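Local coordinates for protein BtGH115A (Bacteroides thetaiotaomicron, PDB 5BY3) that acts as a family GH115 4-O-methyl-alpha-glucuronidase with specificity for decorated arabinogalactans, at residues 570-575 against 591-596; 501-506 against 517-522; 29-34 against 76-81; 94-99 against 154-159; 244-249 against 274-279. All coordinates share one frame; numbering follows the deposited sequence.

Interaction 1: 570-575 against 591-596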
# COMPACT_ATOMS: atom_id res chain seq x y z
N ASN A 570 -12.33 18.79 4.92
CA ASN A 570 -11.58 20.01 5.20
C ASN A 570 -12.52 21.17 5.51
O ASN A 570 -12.34 21.88 6.49
CB ASN A 570 -10.55 20.29 4.12
CG ASN A 570 -9.29 19.45 4.31
OD1 ASN A 570 -8.24 19.98 4.67
ND2 ASN A 570 -9.40 18.11 4.08
N ARG A 571 -13.58 21.29 4.73
CA ARG A 571 -14.65 22.26 5.01
C ARG A 571 -15.22 22.13 6.41
O ARG A 571 -15.33 23.11 7.11
CB ARG A 571 -15.77 22.14 3.97
CG ARG A 571 -15.34 22.63 2.59
CD ARG A 571 -16.51 23.13 1.79
NE ARG A 571 -16.06 23.72 0.53
CZ ARG A 571 -16.78 23.80 -0.58
NH1 ARG A 571 -18.02 23.32 -0.64
NH2 ARG A 571 -16.24 24.33 -1.66
N LYS A 572 -15.58 20.90 6.81
CA LYS A 572 -16.25 20.67 8.08
C LYS A 572 -15.38 21.13 9.23
O LYS A 572 -15.84 21.83 10.16
CB LYS A 572 -16.60 19.18 8.28
CG LYS A 572 -17.40 18.86 9.57
CD LYS A 572 -17.49 17.35 9.82
CE LYS A 572 -16.23 16.79 10.49
NZ LYS A 572 -16.37 15.34 10.77
N LEU A 573 -14.11 20.74 9.16
CA LEU A 573 -13.17 20.99 10.23
C LEU A 573 -12.56 22.39 10.12
O LEU A 573 -12.33 23.03 11.15
CB LEU A 573 -12.12 19.84 10.34
CG LEU A 573 -12.83 18.58 10.91
CD1 LEU A 573 -12.47 17.27 10.24
CD2 LEU A 573 -12.70 18.49 12.42
N LEU A 574 -12.30 22.89 8.91
CA LEU A 574 -11.75 24.24 8.82
C LEU A 574 -12.76 25.36 9.09
O LEU A 574 -12.40 26.33 9.77
CB LEU A 574 -10.95 24.46 7.55
CG LEU A 574 -9.67 23.65 7.57
CD1 LEU A 574 -8.94 23.85 6.26
CD2 LEU A 574 -8.80 24.04 8.75
N TYR A 575 -14.01 25.24 8.59
CA TYR A 575 -15.06 26.21 8.93
C TYR A 575 -15.31 26.19 10.43
O TYR A 575 -15.50 27.22 11.05
CB TYR A 575 -16.39 25.93 8.24
CG TYR A 575 -16.45 26.09 6.72
CD1 TYR A 575 -15.72 27.07 6.05
CD2 TYR A 575 -17.33 25.27 5.96
CE1 TYR A 575 -15.78 27.20 4.67
CE2 TYR A 575 -17.42 25.40 4.58
CZ TYR A 575 -16.66 26.37 3.93
OH TYR A 575 -16.76 26.48 2.55
N ALA A 591 -23.22 21.75 7.33
CA ALA A 591 -23.58 21.49 5.94
C ALA A 591 -22.56 20.56 5.26
O ALA A 591 -22.93 19.59 4.56
CB ALA A 591 -23.78 22.79 5.16
N ALA A 592 -21.28 20.87 5.50
CA ALA A 592 -20.13 20.09 5.03
C ALA A 592 -20.21 18.66 5.52
O ALA A 592 -20.02 17.73 4.73
CB ALA A 592 -18.83 20.75 5.48
N TYR A 593 -20.50 18.50 6.82
CA TYR A 593 -20.81 17.21 7.40
C TYR A 593 -21.93 16.54 6.58
O TYR A 593 -21.77 15.40 6.15
CB TYR A 593 -21.20 17.33 8.89
CG TYR A 593 -21.60 16.00 9.52
CD1 TYR A 593 -22.93 15.50 9.40
CD2 TYR A 593 -20.66 15.22 10.21
CE1 TYR A 593 -23.29 14.28 9.94
CE2 TYR A 593 -21.01 14.00 10.77
CZ TYR A 593 -22.33 13.53 10.63
OH TYR A 593 -22.68 12.31 11.17
N ASP A 594 -23.04 17.25 6.35
CA ASP A 594 -24.21 16.64 5.68
C ASP A 594 -23.82 16.18 4.29
O ASP A 594 -24.25 15.12 3.82
CB ASP A 594 -25.44 17.58 5.64
CG ASP A 594 -26.09 17.76 7.02
OD1 ASP A 594 -26.00 16.82 7.86
OD2 ASP A 594 -26.68 18.86 7.27
N SER A 595 -22.93 16.94 3.68
CA SER A 595 -22.50 16.61 2.33
C SER A 595 -21.70 15.27 2.22
O SER A 595 -21.96 14.46 1.31
CB SER A 595 -21.79 17.81 1.71
OG SER A 595 -21.30 17.46 0.43
N ILE A 596 -20.80 15.02 3.18
CA ILE A 596 -20.06 13.75 3.33
C ILE A 596 -21.06 12.59 3.43
O ILE A 596 -20.90 11.58 2.77
CB ILE A 596 -19.15 13.77 4.60
CG1 ILE A 596 -18.13 14.89 4.53
CG2 ILE A 596 -18.42 12.46 4.78
CD1 ILE A 596 -17.64 15.38 5.89
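Lys572 packs on Ala592 and Tyr593 of the next helix, and its side chain touches along most of its length. Its CB meets Ala592 CB at 3.9 Å. CG stands opposite the backbone N (chi1 -176°), which sends the chain alongside Tyr593, and this CG is 4.2 Å from Tyr593 CB. CD lies 3.8 Å from Tyr593 CB and is equally near CD2, so it reaches the ring at its edge, close to the ring plane. The same CD is 4.4 Å from Ile596 CD1. Lys572 and Tyr593 run side by side and point the same way. The two segments belong to helices 552-580 and 587-603, an antiparallel helical hairpin whose axes here come within 8.2 Å, at 161° between directions. Beyond CD the lysine chain bends at chi3 (82°). NZ leaves the helix pair and hydrogen-bonds to Val624 O and Asn626 O. The small Ala592 faces the partner helix: its CB is 3.5 Å from Lys572 N and 3.7 Å from Arg571 CB. The Tyr593 hydroxyl bonds to Lys618 NZ. The Arg571 guanidinium turns away from Ala592 and bonds to Ser534 OG on helix 523-543.

Interaction 2: 501-506 against 517-522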
# COMPACT_ATOMS: atom_id res chain seq x y z
N MSE A 501 -7.54 15.95 10.34
CA MSE A 501 -7.92 17.39 10.29
C MSE A 501 -8.52 17.90 11.57
O MSE A 501 -8.69 19.10 11.71
CB MSE A 501 -8.91 17.71 9.17
CG MSE A 501 -8.22 17.62 7.81
SE MSE A 501 -6.82 18.97 7.63
CE MSE A 501 -7.88 20.57 7.99
N GLY A 502 -8.84 16.99 12.49
CA GLY A 502 -9.28 17.38 13.83
C GLY A 502 -8.15 17.71 14.79
O GLY A 502 -8.40 18.25 15.89
N ASN A 503 -6.90 17.39 14.40
CA ASN A 503 -5.74 17.53 15.30
C ASN A 503 -6.00 16.77 16.62
O ASN A 503 -5.77 17.30 17.71
CB ASN A 503 -5.40 19.03 15.54
CG ASN A 503 -3.98 19.26 16.11
OD1 ASN A 503 -3.10 18.39 16.02
ND2 ASN A 503 -3.76 20.45 16.69
N THR A 504 -6.53 15.56 16.53
CA THR A 504 -6.81 14.74 17.71
C THR A 504 -5.80 13.57 17.71
O THR A 504 -5.07 13.37 16.75
CB THR A 504 -8.25 14.15 17.68
OG1 THR A 504 -8.45 13.47 16.45
CG2 THR A 504 -9.33 15.21 17.82
N ARG A 505 -5.75 12.81 18.79
CA ARG A 505 -4.94 11.60 18.82
C ARG A 505 -5.74 10.40 19.29
O ARG A 505 -6.80 10.54 19.93
CB ARG A 505 -3.63 11.80 19.61
CG ARG A 505 -2.49 12.05 18.64
CD ARG A 505 -1.66 13.26 18.94
NE ARG A 505 -0.67 12.94 19.96
CZ ARG A 505 0.53 13.50 20.07
NH1 ARG A 505 0.95 14.42 19.20
NH2 ARG A 505 1.31 13.12 21.06
N GLU A 506 -5.26 9.23 18.90
CA GLU A 506 -5.79 7.94 19.33
C GLU A 506 -4.72 7.21 20.13
O GLU A 506 -3.53 7.54 20.02
CB GLU A 506 -6.24 7.12 18.13
CG GLU A 506 -7.65 7.45 17.67
CD GLU A 506 -8.73 7.23 18.74
OE1 GLU A 506 -8.82 6.14 19.34
OE2 GLU A 506 -9.53 8.14 18.97
N LYS A 517 -9.65 20.34 17.83
CA LYS A 517 -8.94 21.57 18.19
C LYS A 517 -8.16 22.14 17.01
O LYS A 517 -7.83 21.41 16.08
CB LYS A 517 -8.00 21.33 19.38
CG LYS A 517 -6.89 20.33 19.10
CD LYS A 517 -6.71 19.32 20.23
CE LYS A 517 -5.57 19.75 21.11
NZ LYS A 517 -4.33 19.83 20.27
N ASP A 518 -7.87 23.45 17.06
CA ASP A 518 -7.12 24.17 16.03
C ASP A 518 -5.89 23.41 15.52
O ASP A 518 -5.10 22.85 16.29
CB ASP A 518 -6.64 25.55 16.54
CG ASP A 518 -7.77 26.49 16.98
OD1 ASP A 518 -8.98 26.17 16.83
OD2 ASP A 518 -7.41 27.58 17.48
N LEU A 519 -5.72 23.43 14.21
CA LEU A 519 -4.46 23.10 13.59
C LEU A 519 -3.65 24.38 13.71
O LEU A 519 -4.25 25.46 13.72
CB LEU A 519 -4.69 22.71 12.13
CG LEU A 519 -5.42 21.37 12.03
CD1 LEU A 519 -6.30 21.36 10.82
CD2 LEU A 519 -4.46 20.19 12.00
N PRO A 520 -2.30 24.28 13.86
CA PRO A 520 -1.53 25.54 14.05
C PRO A 520 -1.29 26.29 12.72
O PRO A 520 -0.13 26.47 12.28
CB PRO A 520 -0.21 25.06 14.69
CG PRO A 520 -0.07 23.59 14.31
CD PRO A 520 -1.45 23.06 13.95
N TRP A 521 -2.39 26.72 12.09
CA TRP A 521 -2.32 27.41 10.80
C TRP A 521 -3.02 28.79 10.88
O TRP A 521 -3.95 28.96 11.66
CB TRP A 521 -2.93 26.57 9.68
CG TRP A 521 -2.38 25.17 9.45
CD1 TRP A 521 -1.16 24.63 9.87
CD2 TRP A 521 -3.03 24.12 8.71
NE1 TRP A 521 -1.05 23.32 9.45
CE2 TRP A 521 -2.18 22.98 8.75
CE3 TRP A 521 -4.26 24.02 8.03
CZ2 TRP A 521 -2.51 21.79 8.12
CZ3 TRP A 521 -4.58 22.86 7.44
CH2 TRP A 521 -3.72 21.75 7.46
N SER A 522 -2.55 29.76 10.10
CA SER A 522 -3.16 31.09 10.07
C SER A 522 -4.46 31.10 9.29
O SER A 522 -4.69 30.23 8.47
CB SER A 522 -2.22 32.04 9.37
OG SER A 522 -2.17 31.68 7.99
O HOH W 1 -9.38 20.55 13.97
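Gly502, Asn503 and Met501 meet Lys517, Asp518 and Leu519 where one long loop folds back on itself. The loop joins helix 476-495 to helix 523-543. Two direct hydrogen bonds hold the crossing. Lys517 N gives a fairly straight one to Gly502 O (3.1 Å, 162°). Asn503 ND2 gives the other to Asp518 O at 2.8 Å, with the donor tilted 27° from the carbonyl plane. The Asn503 amide gets there because CG lies opposite the backbone N (chi1 -163°). A water adds a bridge: it donates to Met501 O and to Lys517 O. The bent Lys517 chain contributes van der Waals contact, with CD 3.4 Å from Asn503 O. The apolar group lies beside this. The CE of Met501, a selenomethionine, presses tightly on Leu519 CD1 at 3.3 Å, the two side chains crossing at about a right angle. Met501 SE is 5.2 Å from the centre of the Trp521 six-membered ring, an oblique Met-aromatic contact. Leu519 CB covers one face of that ring, and Leu519 CD2 touches Asn503 CB. The Asp518 carboxylate forms a salt bridge with Arg580. With neither strand nor helix here, main-chain carbonyls of both segments are satisfied by one amide side chain, one backbone N-H and a water, while Met501, Leu519 and Trp521 form an apolar patch beside these polar bonds.

Interaction 3: 29-34 against 76-81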
# COMPACT_ATOMS: atom_id res chain seq x y z
N ALA A 29 -11.07 -21.14 -30.32
CA ALA A 29 -10.63 -22.42 -29.72
C ALA A 29 -9.31 -22.25 -28.95
O ALA A 29 -8.32 -21.66 -29.45
CB ALA A 29 -10.48 -23.52 -30.77
N ILE A 30 -9.31 -22.79 -27.74
CA ILE A 30 -8.18 -22.67 -26.86
C ILE A 30 -7.65 -24.06 -26.46
O ILE A 30 -8.38 -24.85 -25.92
CB ILE A 30 -8.47 -21.75 -25.65
CG1 ILE A 30 -9.13 -20.41 -26.12
CG2 ILE A 30 -7.17 -21.52 -24.90
CD1 ILE A 30 -9.33 -19.31 -25.08
N ALA A 31 -6.37 -24.32 -26.77
CA ALA A 31 -5.70 -25.59 -26.50
C ALA A 31 -4.97 -25.57 -25.15
O ALA A 31 -4.09 -24.73 -24.93
CB ALA A 31 -4.72 -25.87 -27.63
N CYS A 32 -5.35 -26.47 -24.25
CA CYS A 32 -4.77 -26.53 -22.90
C CYS A 32 -4.94 -27.93 -22.37
O CYS A 32 -6.08 -28.41 -22.29
CB CYS A 32 -5.48 -25.56 -21.95
SG CYS A 32 -4.96 -25.69 -20.21
N SER A 33 -3.83 -28.55 -22.01
CA SER A 33 -3.82 -29.90 -21.47
C SER A 33 -4.56 -29.93 -20.15
O SER A 33 -4.52 -28.96 -19.38
CB SER A 33 -2.38 -30.40 -21.31
OG SER A 33 -2.29 -31.42 -20.34
N GLY A 34 -5.26 -31.04 -19.90
CA GLY A 34 -6.06 -31.21 -18.67
C GLY A 34 -5.22 -31.46 -17.44
O GLY A 34 -5.74 -31.51 -16.32
N SER A 76 3.37 -30.03 -20.94
CA SER A 76 2.42 -29.93 -22.04
C SER A 76 3.13 -30.36 -23.32
O SER A 76 4.20 -29.85 -23.64
CB SER A 76 1.93 -28.47 -22.14
OG SER A 76 0.97 -28.27 -23.15
N LYS A 77 2.53 -31.29 -24.05
CA LYS A 77 3.06 -31.71 -25.36
C LYS A 77 2.78 -30.62 -26.42
O LYS A 77 3.44 -30.57 -27.47
CB LYS A 77 2.47 -33.07 -25.78
CG LYS A 77 3.22 -33.75 -26.92
CD LYS A 77 3.51 -35.20 -26.62
CE LYS A 77 4.76 -35.65 -27.35
NZ LYS A 77 5.38 -36.82 -26.68
N LEU A 78 1.82 -29.76 -26.09
CA LEU A 78 1.28 -28.71 -26.96
C LEU A 78 2.28 -27.57 -27.18
O LEU A 78 2.36 -27.00 -28.28
CB LEU A 78 -0.01 -28.16 -26.35
CG LEU A 78 -1.33 -28.93 -26.21
CD1 LEU A 78 -1.22 -30.32 -25.56
CD2 LEU A 78 -2.30 -28.08 -25.40
N ILE A 79 3.02 -27.25 -26.12
CA ILE A 79 4.05 -26.20 -26.11
C ILE A 79 5.19 -26.54 -27.08
O ILE A 79 5.65 -25.67 -27.82
CB ILE A 79 4.53 -25.92 -24.65
CG1 ILE A 79 3.54 -25.01 -23.91
CG2 ILE A 79 5.96 -25.36 -24.57
CD1 ILE A 79 3.10 -23.75 -24.64
N GLU A 80 5.60 -27.81 -27.07
CA GLU A 80 6.61 -28.32 -28.00
C GLU A 80 6.13 -28.26 -29.44
O GLU A 80 6.84 -27.73 -30.31
CB GLU A 80 6.99 -29.77 -27.67
CG GLU A 80 7.32 -30.06 -26.22
CD GLU A 80 7.64 -31.52 -25.99
OE1 GLU A 80 6.89 -32.40 -26.49
OE2 GLU A 80 8.65 -31.80 -25.32
N GLN A 81 4.91 -28.78 -29.67
CA GLN A 81 4.41 -29.07 -31.03
C GLN A 81 4.09 -27.88 -31.93
O GLN A 81 4.07 -28.03 -33.16
CB GLN A 81 3.25 -30.10 -31.02
CG GLN A 81 3.66 -31.55 -30.77
CD GLN A 81 5.03 -31.94 -31.37
OE1 GLN A 81 5.96 -32.27 -30.63
NE2 GLN A 81 5.14 -31.91 -32.70
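The chain around Ala31 and Ser33 runs past the first turn of helix 77-81 and its Leu78, with the CA atoms of Ser33 and Ser76 6.3 Å apart. Leu78 makes most of the contact, and one methyl does most of the touching. Its CD2 rests against the backbone, 3.6 Å from Cys32 N and 3.7 Å from Ala31 C. The same methyl lies 4.0 Å from Ala31 CB. CG of Leu78 stands opposite its own carbonyl carbon (chi1 -68°), which directs the branch at the backbone of Ala31 and Cys32. The other methyl, CD1, is 4.4 Å from Ser33 CB. Ser76 is the N-cap of the helix. Its OG accepts a weak bond from Leu78 N at 3.4 Å. The Ser33 hydroxyl is engaged along its own chain, with Ser35 N. Strand 28-31 lies between strands 59-62 and 68-72 in a mixed sheet. Ala31 and Leu78 both touch Ile69 of strand 68-72, and Ile79 reaches Val107 and Ala109 of strand 106-110, so helix 77-81 packs on one face of this sheet. On the other face, Ile30 and Cys32 meet Leu44 of helix 38-55. The two helices thus cover opposite faces, the layering of an alpha/beta sandwich.

Interaction 4: 94-99 against 154-159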
# COMPACT_ATOMS: atom_id res chain seq x y z
N GLN A 94 7.94 -17.93 -12.17
CA GLN A 94 6.64 -17.26 -12.41
C GLN A 94 6.60 -16.46 -13.73
O GLN A 94 6.12 -15.31 -13.78
CB GLN A 94 6.27 -16.35 -11.21
CG GLN A 94 6.17 -17.03 -9.85
CD GLN A 94 6.02 -16.02 -8.72
OE1 GLN A 94 5.20 -15.11 -8.79
NE2 GLN A 94 6.84 -16.17 -7.67
N ALA A 95 7.14 -17.06 -14.78
CA ALA A 95 7.46 -16.34 -16.02
C ALA A 95 6.67 -16.86 -17.20
O ALA A 95 6.20 -17.99 -17.17
CB ALA A 95 8.96 -16.37 -16.30
N PHE A 96 6.51 -16.01 -18.22
CA PHE A 96 5.82 -16.38 -19.44
C PHE A 96 6.41 -15.70 -20.65
O PHE A 96 6.98 -14.58 -20.54
CB PHE A 96 4.31 -16.14 -19.34
CG PHE A 96 3.93 -14.67 -19.20
CD1 PHE A 96 3.80 -13.86 -20.31
CD2 PHE A 96 3.64 -14.14 -17.95
CE1 PHE A 96 3.44 -12.53 -20.18
CE2 PHE A 96 3.25 -12.80 -17.80
CZ PHE A 96 3.17 -11.99 -18.92
N MSE A 97 6.24 -16.39 -21.78
CA MSE A 97 6.50 -15.93 -23.12
C MSE A 97 5.19 -15.92 -23.87
O MSE A 97 4.40 -16.89 -23.83
CB MSE A 97 7.38 -16.95 -23.81
CG MSE A 97 8.84 -16.54 -23.74
SE MSE A 97 9.75 -17.56 -25.14
CE MSE A 97 11.43 -16.54 -25.35
N LEU A 98 4.94 -14.80 -24.55
CA LEU A 98 3.87 -14.72 -25.52
C LEU A 98 4.50 -14.58 -26.88
O LEU A 98 5.40 -13.76 -27.07
CB LEU A 98 3.02 -13.50 -25.28
CG LEU A 98 2.13 -13.35 -24.07
CD1 LEU A 98 1.34 -12.08 -24.34
CD2 LEU A 98 1.21 -14.54 -23.98
N ALA A 99 4.02 -15.38 -27.83
CA ALA A 99 4.57 -15.38 -29.19
C ALA A 99 3.50 -15.87 -30.16
O ALA A 99 2.63 -16.64 -29.78
CB ALA A 99 5.80 -16.29 -29.24
N GLU A 154 6.71 -10.33 -26.60
CA GLU A 154 6.71 -10.25 -25.10
C GLU A 154 7.23 -11.41 -24.21
O GLU A 154 6.81 -12.57 -24.33
CB GLU A 154 5.30 -9.88 -24.60
CG GLU A 154 5.26 -9.08 -23.29
CD GLU A 154 5.77 -7.63 -23.40
OE1 GLU A 154 5.93 -7.07 -24.52
OE2 GLU A 154 5.98 -7.02 -22.34
N LEU A 155 8.10 -11.08 -23.27
CA LEU A 155 8.53 -12.02 -22.19
C LEU A 155 8.42 -11.33 -20.82
O LEU A 155 8.85 -10.18 -20.66
CB LEU A 155 9.98 -12.45 -22.44
CG LEU A 155 10.61 -13.64 -21.71
CD1 LEU A 155 11.61 -14.31 -22.63
CD2 LEU A 155 11.27 -13.26 -20.39
N GLN A 156 7.85 -12.00 -19.82
CA GLN A 156 7.74 -11.34 -18.50
C GLN A 156 8.07 -12.26 -17.33
O GLN A 156 7.96 -13.47 -17.45
CB GLN A 156 6.34 -10.71 -18.31
CG GLN A 156 6.17 -9.30 -18.87
CD GLN A 156 4.74 -8.79 -18.80
OE1 GLN A 156 4.15 -8.42 -19.82
NE2 GLN A 156 4.16 -8.78 -17.61
N SER A 157 8.46 -11.65 -16.19
CA SER A 157 8.84 -12.31 -14.94
C SER A 157 8.79 -11.27 -13.81
O SER A 157 9.08 -10.09 -14.06
CB SER A 157 10.27 -12.87 -15.03
OG SER A 157 11.16 -11.91 -15.60
N PRO A 158 8.48 -11.70 -12.57
CA PRO A 158 8.36 -10.73 -11.47
C PRO A 158 9.69 -10.23 -10.87
O PRO A 158 10.64 -11.02 -10.66
CB PRO A 158 7.55 -11.53 -10.41
CG PRO A 158 7.93 -12.93 -10.67
CD PRO A 158 8.05 -13.05 -12.17
N SER A 159 9.73 -8.92 -10.58
CA SER A 159 10.77 -8.30 -9.77
C SER A 159 10.72 -8.82 -8.31
O SER A 159 11.76 -9.06 -7.71
CB SER A 159 10.59 -6.80 -9.77
OG SER A 159 10.98 -6.20 -10.99
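Phe96 O accepts the shortest bond of the contact, from Gln156 N at 2.8 Å. The bond is nearly straight (169°), and the donor lies close to the C=O axis. Leu155 CA approaches the same oxygen at 3.4 Å in a CA-H...O contact. Phe96 N returns a bond to Gln156 O at 3.0 Å, making Phe96 and Gln156 a hydrogen-bonded antiparallel pair. Two residues on, Leu98 N bonds to Glu154 O at 2.9 Å. Met97 and Leu155 form the non-hydrogen-bonded pair between these two. Strand 155-156 is thereby added to strand 96-100 as an edge of the six-stranded mixed sheet, just before the chain enters strand 162-166 of the parallel TIM-barrel sheet. CG of Phe96 sits between the backbone N and the carbonyl carbon (chi1 65°), which swings the ring across the strand pair. Gln156 CB lies over one ring face, 3.9 Å from the centroid, a CH-pi contact. A glycine in place of Gln156 would probably strip that face of its aliphatic CH-pi cover and open a gap beside the ring. Tyr118 and Glu122 of helix 113-126 and Trp452 of helix 441-452 also touch this ring. On the other face of the sheet, Met97 CE, of a selenomethionine, meets Leu155 CD1 at 3.5 Å. Past the paired residues, Gln94 CB packs on Pro158 CG at 3.8 Å, the side chains crossing at about a right angle. The Gln94 amide continues to Glu161 O and Arg163 NH1.

Interaction 5: 244-249 against 274-279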
# COMPACT_ATOMS: atom_id res chain seq x y z
N CYS A 244 1.47 -11.78 14.08
CA CYS A 244 0.90 -12.42 15.28
C CYS A 244 0.02 -13.63 14.93
O CYS A 244 -0.90 -14.01 15.70
CB CYS A 244 0.05 -11.40 16.04
SG CYS A 244 -1.39 -10.83 15.07
N GLU A 245 0.26 -14.23 13.76
CA GLU A 245 -0.54 -15.38 13.32
C GLU A 245 0.40 -16.48 12.80
O GLU A 245 0.38 -16.83 11.58
CB GLU A 245 -1.54 -14.97 12.26
CG GLU A 245 -2.70 -14.12 12.70
CD GLU A 245 -3.50 -13.71 11.48
OE1 GLU A 245 -3.07 -12.75 10.78
OE2 GLU A 245 -4.53 -14.37 11.20
N PRO A 246 1.20 -17.06 13.72
CA PRO A 246 2.26 -18.01 13.47
C PRO A 246 1.90 -19.22 12.66
O PRO A 246 2.72 -19.61 11.82
CB PRO A 246 2.67 -18.48 14.87
CG PRO A 246 2.26 -17.37 15.77
CD PRO A 246 0.98 -16.88 15.17
N MSE A 247 0.73 -19.84 12.88
CA MSE A 247 1.18 -21.02 12.03
C MSE A 247 0.06 -21.31 11.14
O MSE A 247 -0.71 -22.25 11.39
CB MSE A 247 1.56 -22.36 12.73
CG MSE A 247 2.90 -22.41 13.44
SE MSE A 247 4.35 -22.82 12.17
CE MSE A 247 3.71 -24.64 11.94
N ALA A 248 -0.08 -20.48 10.11
CA ALA A 248 -1.37 -20.35 9.40
C ALA A 248 -2.53 -20.21 10.41
O ALA A 248 -3.69 -20.50 10.09
CB ALA A 248 -1.57 -21.54 8.47
N CYS A 249 -2.20 -19.75 11.62
CA CYS A 249 -3.07 -19.82 12.79
C CYS A 249 -3.46 -18.46 13.33
O CYS A 249 -2.68 -17.76 13.97
CB CYS A 249 -2.41 -20.65 13.90
SG CYS A 249 -2.97 -22.35 13.90
N GLN A 274 -0.39 -28.03 20.27
CA GLN A 274 -1.52 -28.80 19.75
C GLN A 274 -2.35 -27.97 18.77
O GLN A 274 -2.56 -28.37 17.64
CB GLN A 274 -2.43 -29.26 20.89
CG GLN A 274 -1.86 -30.36 21.78
CD GLN A 274 -2.86 -30.89 22.83
OE1 GLN A 274 -3.73 -30.16 23.31
NE2 GLN A 274 -2.72 -32.17 23.18
N PHE A 275 -2.82 -26.82 19.25
CA PHE A 275 -3.48 -25.75 18.48
C PHE A 275 -2.87 -25.56 17.08
O PHE A 275 -3.55 -25.77 16.08
CB PHE A 275 -3.40 -24.46 19.34
CG PHE A 275 -3.89 -23.22 18.65
CD1 PHE A 275 -5.26 -22.99 18.48
CD2 PHE A 275 -2.99 -22.26 18.21
CE1 PHE A 275 -5.71 -21.83 17.86
CE2 PHE A 275 -3.43 -21.11 17.59
CZ PHE A 275 -4.80 -20.89 17.42
N TRP A 276 -1.59 -25.20 17.02
CA TRP A 276 -0.84 -25.08 15.76
C TRP A 276 -0.90 -26.36 14.91
O TRP A 276 -1.25 -26.29 13.72
CB TRP A 276 0.62 -24.75 16.07
CG TRP A 276 0.87 -23.42 16.64
CD1 TRP A 276 0.08 -22.31 16.52
CD2 TRP A 276 2.01 -23.02 17.38
NE1 TRP A 276 0.63 -21.26 17.18
CE2 TRP A 276 1.84 -21.64 17.70
CE3 TRP A 276 3.16 -23.67 17.83
CZ2 TRP A 276 2.78 -20.90 18.43
CZ3 TRP A 276 4.11 -22.93 18.55
CH2 TRP A 276 3.90 -21.56 18.85
N GLU A 277 -0.60 -27.50 15.55
CA GLU A 277 -0.50 -28.82 14.90
C GLU A 277 -1.72 -29.22 14.10
O GLU A 277 -1.59 -29.67 12.95
CB GLU A 277 -0.19 -29.91 15.93
CG GLU A 277 -0.30 -31.34 15.39
CD GLU A 277 -0.04 -32.38 16.46
OE1 GLU A 277 1.03 -33.05 16.40
OE2 GLU A 277 -0.90 -32.51 17.36
N ASP A 278 -2.89 -29.07 14.68
CA ASP A 278 -4.11 -29.50 14.01
C ASP A 278 -4.23 -28.83 12.66
O ASP A 278 -4.67 -29.45 11.69
CB ASP A 278 -5.32 -29.18 14.88
CG ASP A 278 -5.32 -29.94 16.20
OD1 ASP A 278 -4.48 -30.86 16.35
OD2 ASP A 278 -6.19 -29.63 17.07
N ARG A 279 -3.80 -27.56 12.62
CA ARG A 279 -3.88 -26.69 11.46
C ARG A 279 -2.86 -27.06 10.39
O ARG A 279 -3.22 -27.24 9.24
CB ARG A 279 -3.71 -25.22 11.90
CG ARG A 279 -3.43 -24.21 10.80
CD ARG A 279 -4.57 -24.07 9.78
NE ARG A 279 -5.90 -24.16 10.36
CZ ARG A 279 -6.50 -23.18 11.00
NH1 ARG A 279 -5.89 -22.00 11.16
NH2 ARG A 279 -7.71 -23.36 11.49
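A loop that follows strand 238-239 of the parallel TIM-barrel sheet brings Met247, Ala248 and Cys249 against Trp276 and Arg279 of helix 265-283. Met247, a selenomethionine, places CG over one face of the Trp276 indole, 4.1 Å from the five-membered ring centroid. This is a CH-pi contact, with the two side chains crossing at about a right angle. Pro246 CB lies 4.2 Å from Trp276 NE1. Cys249 SG touches two aromatics and the arginine chain. It is 4.4 Å from the Phe275 ring centroid, an oblique sulfur-aromatic contact, and it meets the Trp276 five-membered ring at the edge. SG also touches Arg279 CB at 3.6 Å. The loop thus packs on helix 265-283, probably part of the helical layer outside the barrel, and helix 308-329 adds Leu326 beside Met247. Bends at chi2 and chi3 (64° and 37°) fold the Arg279 chain back toward the loop. NH1 then bonds to Ala248 O at 2.9 Å, with the oxygen near the guanidinium plane. Outside the two segments, Glu254 and Glu282 pair with NH2 and NE of this arginine. A leucine here would probably leave Ala248 O without this donor and both carboxylates without their mate.

In the fold
Along the chain the contacts come in the order 3, 4, 5, 2, 1, each closing before the next opens. Interactions 3 and 4 belong to the same mixed sheet, their centres about 18 Å apart. Interaction 4 leads from that sheet into the parallel TIM-barrel sheet, and interaction 5 packs a loop and helix of the barrel region, its centre about 35 Å from that of interaction 4. Interactions 1 and 2 lie across the chain's centre from 3 and 4. Their centres are about 15 Å apart, and they touch: Met501 packs on Asn570, Leu573 and Leu574. The helical hairpin and the long loop thus form one packed unit, apart from the mixed sheet and the barrel region.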